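Local coordinates for crispr-associated protein Cas5, dvulg subtype (Xanthomonas oryzae pv. oryzae, PDB 3VZI) that probably cleaves CRISPR precursor RNA as a Cas5d endoribonuclease of the bacterial CRISPR immune system, and probably binds nucleic acid, at residues Ala81-Ala86 with Val96-Glu101; Phe122-Lys127 with Asp132-His137; Phe205-Arg208 with Leu213-Val216. One frame throughout, in Å; residues are numbered along the deposited sequence.

Contact 1 (Ala81-Ala86 with Val96-Glu101); sequences ASISKA and VKYVEE
The hydroxyl oxygen Ser82 OG is held back toward its own helix start, by a hydrogen bond with the backbone N of Ser79 and a weak one with the N of Leu78, while the CB of the same residue meets Tyr98. This is a small helical hairpin: helices 80-88 and 92-103 follow each other through a short turn and run roughly antiparallel, at 152° between the short segments. The axes of the two segments come no closer than 11.4 Å, and the Tyr98 side chain spans much of that distance. Its CG stands anti to its own carbonyl carbon (chi1 -75°), which sends the ring across the gap between the backbones. No hydrogen bond joins the two segments; the phenol OH of Tyr98 is 3.6 Å from Ser82 CB, a van der Waals contact, and Ser82 spends its polar end on the turn before the helix. Ile83 comes to the ring obliquely, with CD1 at 4.3 Å from Tyr98 CD1. Its first torsion (chi1 -47°) and the bend after it swing that terminal methyl toward the second helix, where the side chain also touches Leu95. Leu78, in the loop before the first helix, packs on Tyr98 as well. The pairing is therefore thin, one aromatic ring lying against three residues spread over little more than one helical turn, and it buries 148 Å² in all. Closest to the turn of the hairpin, the methyl CB of Ala86 sits at the edge of the Tyr98 ring, near its plane, 4.4 Å from CE1.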
ATOM      1  N   ALA A  81      36.277   4.998   2.960  1.00 92.21           N
ATOM      2  CA  ALA A  81      37.657   5.109   2.463  1.00 90.31           C
ATOM      3  C   ALA A  81      37.804   5.621   1.016  1.00 86.06           C
ATOM      4  O   ALA A  81      38.826   6.249   0.688  1.00 84.04           O
ATOM      5  CB  ALA A  81      38.398   3.785   2.630  1.00 93.91           C
ATOM      6  N   SER A  82      36.811   5.354   0.160  1.00 81.59           N
ATOM      7  CA  SER A  82      36.901   5.744  -1.261  1.00 78.07           C
ATOM      8  C   SER A  82      36.772   7.267  -1.409  1.00 71.98           C
ATOM      9  O   SER A  82      37.513   7.905  -2.167  1.00 69.13           O
ATOM     10  CB  SER A  82      35.840   5.042  -2.124  1.00 77.40           C
ATOM     11  OG  SER A  82      35.142   4.054  -1.408  1.00 80.00           O
ATOM     12  N   ILE A  83      35.795   7.817  -0.690  1.00 69.61           N
ATOM     13  CA  ILE A  83      35.638   9.245  -0.515  1.00 66.15           C
ATOM     14  C   ILE A  83      36.950   9.836   0.018  1.00 66.34           C
ATOM     15  O   ILE A  83      37.460  10.818  -0.526  1.00 66.76           O
ATOM     16  CB  ILE A  83      34.510   9.573   0.489  1.00 66.24           C
ATOM     17  CG1 ILE A  83      33.234   8.764   0.211  1.00 70.47           C
ATOM     18  CG2 ILE A  83      34.232  11.061   0.499  1.00 63.68           C
ATOM     19  CD1 ILE A  83      32.371   9.255  -0.940  1.00 70.01           C
ATOM     20  N   SER A  84      37.498   9.247   1.075  1.00 65.83           N
ATOM     21  CA  SER A  84      38.702   9.782   1.646  1.00 67.50           C
ATOM     22  C   SER A  84      39.805   9.894   0.566  1.00 69.27           C
ATOM     23  O   SER A  84      40.444  10.962   0.389  1.00 67.42           O
ATOM     24  CB  SER A  84      39.149   8.918   2.811  1.00 71.48           C
ATOM     25  OG  SER A  84      40.140   9.593   3.553  1.00 74.16           O
ATOM     26  N   LYS A  85      39.976   8.801  -0.181  1.00 69.92           N
ATOM     27  CA  LYS A  85      41.020   8.675  -1.191  1.00 69.66           C
ATOM     28  C   LYS A  85      40.836   9.611  -2.367  1.00 66.16           C
ATOM     29  O   LYS A  85      41.826  10.142  -2.896  1.00 67.66           O
ATOM     30  CB  LYS A  85      41.103   7.245  -1.708  1.00 72.74           C
ATOM     31  CG  LYS A  85      42.196   6.433  -1.061  1.00 79.41           C
ATOM     32  CD  LYS A  85      42.517   5.214  -1.909  1.00 84.69           C
ATOM     33  CE  LYS A  85      44.015   4.952  -1.959  1.00 89.54           C
ATOM     34  NZ  LYS A  85      44.279   3.858  -2.926  1.00 95.67           N
ATOM     35  N   ALA A  86      39.588   9.802  -2.792  1.00 62.85           N
ATOM     36  CA  ALA A  86      39.324  10.649  -3.958  1.00 60.01           C
ATOM     37  C   ALA A  86      39.493  12.121  -3.605  1.00 58.76           C
ATOM     38  O   ALA A  86      40.084  12.865  -4.400  1.00 60.63           O
ATOM     39  CB  ALA A  86      37.978  10.353  -4.603  1.00 58.05           C
ATOM     40  N   VAL A  96      31.805  13.030  -8.066  1.00 66.97           N
ATOM     41  CA  VAL A  96      30.517  13.294  -8.711  1.00 69.15           C
ATOM     42  C   VAL A  96      29.863  11.967  -9.101  1.00 71.17           C
ATOM     43  O   VAL A  96      28.663  11.775  -8.894  1.00 72.61           O
ATOM     44  CB  VAL A  96      30.653  14.251  -9.911  1.00 71.03           C
ATOM     45  CG1 VAL A  96      29.327  14.412 -10.639  1.00 73.84           C
ATOM     46  CG2 VAL A  96      31.135  15.611  -9.426  1.00 71.87           C
ATOM     47  N   LYS A  97      30.674  11.045  -9.619  1.00 70.10           N
ATOM     48  CA  LYS A  97      30.239   9.687  -9.912  1.00 69.86           C
ATOM     49  C   LYS A  97      29.701   8.984  -8.664  1.00 68.64           C
ATOM     50  O   LYS A  97      28.709   8.291  -8.754  1.00 71.79           O
ATOM     51  CB  LYS A  97      31.399   8.892 -10.518  1.00 70.97           C
ATOM     52  CG  LYS A  97      30.985   7.857 -11.553  1.00 76.03           C
ATOM     53  CD  LYS A  97      32.129   7.537 -12.498  1.00 78.61           C
ATOM     54  CE  LYS A  97      32.718   8.800 -13.131  1.00 77.88           C
ATOM     55  NZ  LYS A  97      34.051   8.553 -13.748  1.00 78.62           N
ATOM     56  N   TYR A  98      30.350   9.173  -7.509  1.00 67.91           N
ATOM     57  CA  TYR A  98      29.933   8.544  -6.227  1.00 68.53           C
ATOM     58  C   TYR A  98      28.615   9.098  -5.708  1.00 67.71           C
ATOM     59  O   TYR A  98      27.824   8.366  -5.104  1.00 67.36           O
ATOM     60  CB  TYR A  98      30.998   8.721  -5.131  1.00 69.21           C
ATOM     61  CG  TYR A  98      32.227   7.832  -5.283  1.00 72.68           C
ATOM     62  CD1 TYR A  98      33.501   8.295  -4.931  1.00 71.65           C
ATOM     63  CD2 TYR A  98      32.117   6.534  -5.781  1.00 76.78           C
ATOM     64  CE1 TYR A  98      34.618   7.490  -5.068  1.00 73.67           C
ATOM     65  CE2 TYR A  98      33.229   5.727  -5.930  1.00 78.89           C
ATOM     66  CZ  TYR A  98      34.470   6.209  -5.571  1.00 78.27           C
ATOM     67  OH  TYR A  98      35.562   5.392  -5.719  1.00 82.95           O
ATOM     68  N   VAL A  99      28.409  10.399  -5.933  1.00 65.74           N
ATOM     69  CA  VAL A  99      27.166  11.078  -5.597  1.00 66.62           C
ATOM     70  C   VAL A  99      26.029  10.578  -6.508  1.00 69.86           C
ATOM     71  O   VAL A  99      24.991  10.110  -6.008  1.00 70.98           O
ATOM     72  CB  VAL A  99      27.328  12.622  -5.639  1.00 66.72           C
ATOM     73  CG1 VAL A  99      25.971  13.351  -5.643  1.00 70.11           C
ATOM     74  CG2 VAL A  99      28.181  13.095  -4.477  1.00 63.42           C
ATOM     75  N   GLU A 100      26.239  10.634  -7.825  1.00 69.92           N
ATOM     76  CA  GLU A 100      25.242  10.116  -8.762  1.00 74.90           C
ATOM     77  C   GLU A 100      24.927   8.651  -8.439  1.00 76.59           C
ATOM     78  O   GLU A 100      23.745   8.249  -8.373  1.00 78.35           O
ATOM     79  CB  GLU A 100      25.680  10.297 -10.214  1.00 74.73           C
ATOM     80  CG  GLU A 100      25.441  11.702 -10.754  1.00 78.29           C
ATOM     81  CD  GLU A 100      26.507  12.168 -11.763  1.00 79.88           C
ATOM     82  OE1 GLU A 100      27.683  11.702 -11.713  1.00 76.68           O
ATOM     83  OE2 GLU A 100      26.179  13.029 -12.612  1.00 83.30           O
ATOM     84  N   GLU A 101      25.980   7.873  -8.180  1.00 74.82           N
ATOM     85  CA  GLU A 101      25.804   6.464  -7.862  1.00 79.32           C
ATOM     86  C   GLU A 101      24.975   6.206  -6.603  1.00 79.47           C
ATOM     87  O   GLU A 101      24.200   5.237  -6.571  1.00 81.16           O
ATOM     88  CB  GLU A 101      27.132   5.722  -7.763  1.00 81.08           C
ATOM     89  CG  GLU A 101      27.035   4.311  -8.327  1.00 90.24           C
ATOM     90  CD  GLU A 101      27.853   3.298  -7.553  1.00 94.58           C
ATOM     91  OE1 GLU A 101      27.290   2.225  -7.186  1.00 99.60           O
ATOM     92  OE2 GLU A 101      29.049   3.590  -7.314  1.00 92.73           O
TER

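Contact 2 (Phe122-Lys127 with Asp132-His137); sequences FEMTDK and DNVGKH
Met124 SD rests 3.9 Å from Val134 CG2, the two side chains slanting past each other where strand 114-124 gives way, through a short loop, to helix 134-146. The strand order identifies this as the β3-to-α2 connection of a ferredoxin-like (RRM) domain. The methionine is folded twice, at chi2 (-45°) and chi3 (-68°), which curls its methyl against the residues leading into the helix: Met124 CE reaches Asp132 CB at 4.0 Å and also lies against Asn133 CA. Two residues back on the same strand, Phe122 reaches the first helical turn. Its CZ approaches Val134 O edge-on, near the ring plane, at 3.5 Å; Phe122 CE2 touches Val134 CG2 at 4.1 Å, and CZ packs on His137 CB at 3.8 Å. The side chains of Phe122 and His137 cross at about a right angle.

Polar bonds within 132-137 hold the residues that receive these groups. Asn133 is the N-cap, and its OD1 accepts from Lys136 N at 2.9 Å. His137 NE2 donates to Asp132 OD2 at 2.7 Å in a nearly straight bond (166°), lying in the imidazole plane but arriving from above the carboxylate plane. Lys136 NZ makes a salt bridge to that same oxygen, its hydrogen bond weak, and also bonds to Asp131 O. Asp132 OD1 accepts in turn from Gly129 N, so the carboxylate ties the loop to the helix. Further out, His137 ND1 is hydrogen-bonded to His46, and Trp53 meets the Phe122 ring edge-to-face.

The chemistry is thus divided: no hydrogen bond passes between the two segments. Polar groups shape the loop and helix start, whereas apolar contacts set that start upon the strand.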
ATOM      1  N   PHE A 122     -17.301  -2.498  -3.250  1.00 47.59           N
ATOM      2  CA  PHE A 122     -17.461  -1.405  -4.221  1.00 50.19           C
ATOM      3  C   PHE A 122     -18.866  -0.865  -4.258  1.00 53.10           C
ATOM      4  O   PHE A 122     -19.825  -1.575  -3.928  1.00 56.04           O
ATOM      5  CB  PHE A 122     -17.039  -1.812  -5.638  1.00 50.94           C
ATOM      6  CG  PHE A 122     -17.800  -2.990  -6.205  1.00 52.07           C
ATOM      7  CD1 PHE A 122     -17.312  -4.290  -6.048  1.00 48.09           C
ATOM      8  CD2 PHE A 122     -18.971  -2.791  -6.943  1.00 51.09           C
ATOM      9  CE1 PHE A 122     -17.990  -5.360  -6.593  1.00 48.64           C
ATOM     10  CE2 PHE A 122     -19.644  -3.859  -7.494  1.00 50.97           C
ATOM     11  CZ  PHE A 122     -19.159  -5.144  -7.313  1.00 51.12           C
ATOM     12  N   GLU A 123     -18.974   0.394  -4.662  1.00 55.19           N
ATOM     13  CA  GLU A 123     -20.257   1.022  -4.946  1.00 57.31           C
ATOM     14  C   GLU A 123     -20.305   1.279  -6.456  1.00 59.01           C
ATOM     15  O   GLU A 123     -19.279   1.630  -7.059  1.00 57.35           O
ATOM     16  CB  GLU A 123     -20.426   2.326  -4.147  1.00 57.96           C
ATOM     17  CG  GLU A 123     -20.645   2.124  -2.643  1.00 62.03           C
ATOM     18  CD  GLU A 123     -20.216   3.326  -1.765  1.00 65.91           C
ATOM     19  OE1 GLU A 123     -19.413   3.141  -0.813  1.00 59.82           O
ATOM     20  OE2 GLU A 123     -20.692   4.463  -2.010  1.00 68.57           O
ATOM     21  N   MET A 124     -21.483   1.066  -7.054  1.00 58.70           N
ATOM     22  CA  MET A 124     -21.760   1.435  -8.448  1.00 60.79           C
ATOM     23  C   MET A 124     -21.680   2.940  -8.610  1.00 63.81           C
ATOM     24  O   MET A 124     -22.186   3.672  -7.762  1.00 63.82           O
ATOM     25  CB  MET A 124     -23.166   0.988  -8.877  1.00 62.01           C
ATOM     26  CG  MET A 124     -23.428  -0.505  -8.785  1.00 61.22           C
ATOM     27  SD  MET A 124     -22.086  -1.493  -9.460  1.00 59.56           S
ATOM     28  CE  MET A 124     -22.251  -1.083 -11.196  1.00 59.90           C
ATOM     29  N   THR A 125     -21.061   3.390  -9.705  1.00 66.22           N
ATOM     30  CA  THR A 125     -20.867   4.818  -9.979  1.00 68.70           C
ATOM     31  C   THR A 125     -21.909   5.327 -10.979  1.00 74.68           C
ATOM     32  O   THR A 125     -22.684   4.539 -11.530  1.00 75.98           O
ATOM     33  CB  THR A 125     -19.438   5.124 -10.500  1.00 66.22           C
ATOM     34  OG1 THR A 125     -19.304   4.709 -11.866  1.00 66.33           O
ATOM     35  CG2 THR A 125     -18.392   4.418  -9.662  1.00 63.34           C
ATOM     36  N   ASP A 126     -21.930   6.639 -11.210  1.00 78.50           N
ATOM     37  CA  ASP A 126     -22.798   7.220 -12.241  1.00 84.54           C
ATOM     38  C   ASP A 126     -22.321   6.875 -13.674  1.00 84.10           C
ATOM     39  O   ASP A 126     -23.041   7.081 -14.665  1.00 81.76           O
ATOM     40  CB  ASP A 126     -22.914   8.731 -12.046  1.00 88.42           C
ATOM     41  CG  ASP A 126     -21.611   9.454 -12.312  1.00 92.97           C
ATOM     42  OD1 ASP A 126     -21.581  10.686 -12.101  1.00101.89           O
ATOM     43  OD2 ASP A 126     -20.621   8.809 -12.737  1.00 89.50           O
ATOM     44  N   LYS A 127     -21.104   6.342 -13.764  1.00 80.39           N
ATOM     45  CA  LYS A 127     -20.585   5.834 -15.024  1.00 79.23           C
ATOM     46  C   LYS A 127     -21.095   4.428 -15.375  1.00 77.34           C
ATOM     47  O   LYS A 127     -20.674   3.859 -16.384  1.00 76.99           O
ATOM     48  CB  LYS A 127     -19.051   5.880 -15.044  1.00 76.64           C
ATOM     49  CG  LYS A 127     -18.495   7.158 -15.660  1.00 80.19           C
ATOM     50  CD  LYS A 127     -17.656   7.986 -14.692  1.00 81.02           C
ATOM     51  CE  LYS A 127     -17.664   9.474 -15.034  1.00 83.83           C
ATOM     52  NZ  LYS A 127     -17.945   9.748 -16.475  1.00 86.83           N
ATOM     53  N   ASP A 132     -23.926  -3.071 -16.549  1.00 70.79           N
ATOM     54  CA  ASP A 132     -23.166  -3.052 -15.285  1.00 67.52           C
ATOM     55  C   ASP A 132     -24.034  -3.271 -14.057  1.00 66.19           C
ATOM     56  O   ASP A 132     -25.050  -2.598 -13.872  1.00 67.55           O
ATOM     57  CB  ASP A 132     -22.410  -1.741 -15.100  1.00 66.41           C
ATOM     58  CG  ASP A 132     -21.293  -1.563 -16.093  1.00 66.02           C
ATOM     59  OD1 ASP A 132     -21.270  -0.491 -16.737  1.00 67.28           O
ATOM     60  OD2 ASP A 132     -20.432  -2.462 -16.212  1.00 64.04           O
ATOM     61  N   ASN A 133     -23.629  -4.228 -13.225  1.00 62.44           N
ATOM     62  CA  ASN A 133     -24.272  -4.439 -11.934  1.00 59.67           C
ATOM     63  C   ASN A 133     -23.296  -5.030 -10.914  1.00 56.86           C
ATOM     64  O   ASN A 133     -22.180  -5.387 -11.265  1.00 56.36           O
ATOM     65  CB  ASN A 133     -25.594  -5.221 -12.057  1.00 57.81           C
ATOM     66  CG  ASN A 133     -25.406  -6.646 -12.550  1.00 59.24           C
ATOM     67  OD1 ASN A 133     -24.860  -7.493 -11.848  1.00 59.78           O
ATOM     68  ND2 ASN A 133     -25.911  -6.933 -13.739  1.00 59.65           N
ATOM     69  N   VAL A 134     -23.717  -5.077  -9.652  1.00 55.84           N
ATOM     70  CA  VAL A 134     -22.911  -5.602  -8.561  1.00 52.61           C
ATOM     71  C   VAL A 134     -22.566  -7.078  -8.787  1.00 53.11           C
ATOM     72  O   VAL A 134     -21.404  -7.453  -8.737  1.00 52.12           O
ATOM     73  CB  VAL A 134     -23.626  -5.403  -7.217  1.00 51.25           C
ATOM     74  CG1 VAL A 134     -22.945  -6.208  -6.123  1.00 49.83           C
ATOM     75  CG2 VAL A 134     -23.675  -3.924  -6.863  1.00 51.43           C
ATOM     76  N   GLY A 135     -23.575  -7.902  -9.046  1.00 54.58           N
ATOM     77  CA  GLY A 135     -23.364  -9.301  -9.415  1.00 55.95           C
ATOM     78  C   GLY A 135     -22.307  -9.602 -10.470  1.00 56.84           C
ATOM     79  O   GLY A 135     -21.424 -10.430 -10.247  1.00 56.15           O
ATOM     80  N   LYS A 136     -22.405  -8.947 -11.622  1.00 60.69           N
ATOM     81  CA  LYS A 136     -21.411  -9.105 -12.686  1.00 61.97           C
ATOM     82  C   LYS A 136     -20.019  -8.777 -12.153  1.00 60.24           C
ATOM     83  O   LYS A 136     -19.119  -9.615 -12.202  1.00 62.24           O
ATOM     84  CB  LYS A 136     -21.754  -8.217 -13.888  1.00 64.12           C
ATOM     85  CG  LYS A 136     -20.740  -8.228 -15.027  1.00 66.86           C
ATOM     86  CD  LYS A 136     -21.140  -7.235 -16.121  1.00 70.33           C
ATOM     87  CE  LYS A 136     -19.960  -6.799 -16.985  1.00 71.26           C
ATOM     88  NZ  LYS A 136     -20.209  -5.483 -17.656  1.00 72.11           N
ATOM     89  N   HIS A 137     -19.873  -7.575 -11.604  1.00 56.69           N
ATOM     90  CA  HIS A 137     -18.568  -7.043 -11.219  1.00 54.69           C
ATOM     91  C   HIS A 137     -17.946  -7.691 -10.020  1.00 53.24           C
ATOM     92  O   HIS A 137     -16.713  -7.818  -9.939  1.00 55.19           O
ATOM     93  CB  HIS A 137     -18.635  -5.534 -11.055  1.00 53.52           C
ATOM     94  CG  HIS A 137     -18.638  -4.790 -12.371  1.00 54.36           C
ATOM     95  ND1 HIS A 137     -17.549  -4.727 -13.174  1.00 53.91           N
ATOM     96  CD2 HIS A 137     -19.634  -4.084 -13.011  1.00 55.77           C
ATOM     97  CE1 HIS A 137     -17.840  -4.022 -14.267  1.00 55.28           C
ATOM     98  NE2 HIS A 137     -19.115  -3.619 -14.172  1.00 58.59           N
TER

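Contact 3 (Phe205-Arg208 with Leu213-Val216); sequences FRAR and LVAV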
ATOM      1  N   PHE A 205      -5.745  10.564   7.743  1.00 47.91           N
ATOM      2  CA  PHE A 205      -6.505  10.219   8.905  1.00 44.48           C
ATOM      3  C   PHE A 205      -5.547   9.704   9.995  1.00 46.35           C
ATOM      4  O   PHE A 205      -4.400   9.289   9.693  1.00 44.19           O
ATOM      5  CB  PHE A 205      -7.566   9.189   8.523  1.00 42.89           C
ATOM      6  CG  PHE A 205      -7.059   7.756   8.408  1.00 41.28           C
ATOM      7  CD1 PHE A 205      -7.450   6.780   9.352  1.00 40.39           C
ATOM      8  CD2 PHE A 205      -6.272   7.353   7.339  1.00 38.03           C
ATOM      9  CE1 PHE A 205      -7.038   5.443   9.237  1.00 38.46           C
ATOM     10  CE2 PHE A 205      -5.854   6.028   7.230  1.00 38.27           C
ATOM     11  CZ  PHE A 205      -6.220   5.067   8.189  1.00 36.54           C
ATOM     12  N   ARG A 206      -6.001   9.755  11.257  1.00 45.97           N
ATOM     13  CA  ARG A 206      -5.248   9.155  12.358  1.00 44.87           C
ATOM     14  C   ARG A 206      -5.623   7.692  12.460  1.00 41.78           C
ATOM     15  O   ARG A 206      -6.750   7.372  12.752  1.00 41.54           O
ATOM     16  CB  ARG A 206      -5.505   9.882  13.680  1.00 46.31           C
ATOM     17  CG  ARG A 206      -4.495   9.520  14.747  1.00 45.35           C
ATOM     18  CD  ARG A 206      -4.172  10.719  15.615  1.00 50.37           C
ATOM     19  NE  ARG A 206      -3.097  10.410  16.555  1.00 53.37           N
ATOM     20  CZ  ARG A 206      -2.299  11.304  17.151  1.00 56.35           C
ATOM     21  NH1 ARG A 206      -1.361  10.860  17.974  1.00 58.69           N
ATOM     22  NH2 ARG A 206      -2.412  12.622  16.942  1.00 55.38           N
ATOM     23  N   ALA A 207      -4.678   6.806  12.209  1.00 41.23           N
ATOM     24  CA  ALA A 207      -4.987   5.379  12.185  1.00 40.94           C
ATOM     25  C   ALA A 207      -4.926   4.896  13.615  1.00 44.79           C
ATOM     26  O   ALA A 207      -4.029   5.335  14.363  1.00 48.84           O
ATOM     27  CB  ALA A 207      -4.010   4.614  11.299  1.00 34.49           C
ATOM     28  N   ARG A 208      -5.889   4.048  14.001  1.00 45.11           N
ATOM     29  CA  ARG A 208      -5.876   3.381  15.292  1.00 48.26           C
ATOM     30  C   ARG A 208      -6.068   1.881  15.066  1.00 48.66           C
ATOM     31  O   ARG A 208      -6.860   1.445  14.213  1.00 46.19           O
ATOM     32  CB  ARG A 208      -6.916   3.956  16.265  1.00 52.05           C
ATOM     33  CG  ARG A 208      -6.963   3.192  17.595  1.00 65.71           C
ATOM     34  CD  ARG A 208      -7.985   3.743  18.596  1.00 77.73           C
ATOM     35  NE  ARG A 208      -9.355   3.627  18.085  1.00 86.15           N
ATOM     36  CZ  ARG A 208     -10.331   2.904  18.638  1.00 93.85           C
ATOM     37  NH1 ARG A 208     -10.130   2.237  19.779  1.00 93.94           N
ATOM     38  NH2 ARG A 208     -11.531   2.867  18.048  1.00 90.51           N
ATOM     39  N   LEU A 213      -6.694  -4.824  13.959  1.00 39.85           N
ATOM     40  CA  LEU A 213      -7.702  -4.254  13.081  1.00 38.94           C
ATOM     41  C   LEU A 213      -7.591  -2.752  13.090  1.00 40.21           C
ATOM     42  O   LEU A 213      -7.488  -2.162  14.160  1.00 49.39           O
ATOM     43  CB  LEU A 213      -9.075  -4.667  13.555  1.00 37.77           C
ATOM     44  CG  LEU A 213     -10.242  -4.541  12.593  1.00 38.09           C
ATOM     45  CD1 LEU A 213      -9.945  -5.198  11.237  1.00 36.61           C
ATOM     46  CD2 LEU A 213     -11.435  -5.193  13.279  1.00 35.86           C
ATOM     47  N   VAL A 214      -7.569  -2.152  11.904  1.00 36.72           N
ATOM     48  CA  VAL A 214      -7.531  -0.717  11.701  1.00 33.95           C
ATOM     49  C   VAL A 214      -8.776  -0.366  10.885  1.00 35.03           C
ATOM     50  O   VAL A 214      -8.792  -0.587   9.686  1.00 34.07           O
ATOM     51  CB  VAL A 214      -6.252  -0.305  10.896  1.00 33.40           C
ATOM     52  CG1 VAL A 214      -6.250   1.170  10.493  1.00 29.61           C
ATOM     53  CG2 VAL A 214      -4.966  -0.622  11.663  1.00 35.27           C
ATOM     54  N   ALA A 215      -9.817   0.176  11.519  1.00 36.90           N
ATOM     55  CA  ALA A 215     -11.006   0.668  10.787  1.00 37.78           C
ATOM     56  C   ALA A 215     -10.599   1.789   9.837  1.00 37.63           C
ATOM     57  O   ALA A 215      -9.831   2.627  10.221  1.00 40.25           O
ATOM     58  CB  ALA A 215     -12.045   1.185  11.766  1.00 36.02           C
ATOM     59  N   VAL A 216     -11.111   1.818   8.615  1.00 38.96           N
ATOM     60  CA  VAL A 216     -10.790   2.916   7.682  1.00 42.10           C
ATOM     61  C   VAL A 216     -12.003   3.833   7.480  1.00 45.63           C
ATOM     62  O   VAL A 216     -13.017   3.392   6.947  1.00 49.24           O
ATOM     63  CB  VAL A 216     -10.251   2.369   6.327  1.00 42.13           C
ATOM     64  CG1 VAL A 216     -10.067   3.471   5.288  1.00 39.20           C
ATOM     65  CG2 VAL A 216      -8.940   1.591   6.544  1.00 39.62           C
TER
HETATM   66  O   HOH W   1      -8.766   4.261  12.452  1.00 54.64           O
HETATM   67  O   HOH W   2      -9.383   1.419  14.146  1.00 58.00           O
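Val214 spreads its branched side chain beside the carbonyl of Arg208, with CB and both methyls near the oxygen, and its CG1 touches Ala207 CB at 4.2 Å. CG1 lies opposite the backbone N about the first side-chain bond (chi1 172°), and that turns it toward the neighbouring strand. The backbone of Val214 joins in: its CA lies 3.4 Å from Arg208 O in a CA-H...O contact, with 156° at the hydrogen. Strands 205-208 and 213-215 run antiparallel, at 152°, yet no direct hydrogen bond connects them. Two waters stand in. One accepts from Arg208 N at 3.3 Å and donates to Ala215 O at 3.0 Å; the other accepts from Ala215 N at 2.9 Å and donates to Arg208 O, a bond modelled so short that its length is doubtful. The first water also lies at the edge of the Phe205 ring, whose CE1 comes within 4.1 Å of Ala215 O.

Each strand has its regular partner elsewhere. Ala207 bonds through its backbone to Leu187 and Gly188, while Val214 and Val216 bond to Ile58 and Asp56 of strand 51-60. The guanidinium of Arg208 is drawn into a salt bridge with Glu184, and the Phe205 ring meets His192 edge-to-face. What results is a splayed antiparallel strand pair, in which two waters appear to take the place of the direct bonds of an Arg208-Ala215 pair, at the seam between the C-terminal hairpin of strands 184-194 and 202-210 and the short fifth strand that extends the ferredoxin-like sheet at its edge.

How the contacts relate
Read from the N terminus, the three contacts come in series; none encloses or crosses another. Contact 1 closes the short turn of the helical hairpin, a peripheral element about 35 Å (centre to centre) from the middle of the chain. The chain then passes through strand 108-112 before entering the central antiparallel sheet, and contact 2 closes the loop leading from strand 114-124 into helix 134-146, on the opposite side of the chain's centre from contact 1. Contact 3 closes the reversal into strand 213-215, at the edge of the central sheet, whereas 202-210 pairs with 184-194. Contacts 2 and 3 thus reach the same sheet, with nearest atoms about 10 Å apart, whereas contact 1 touches neither.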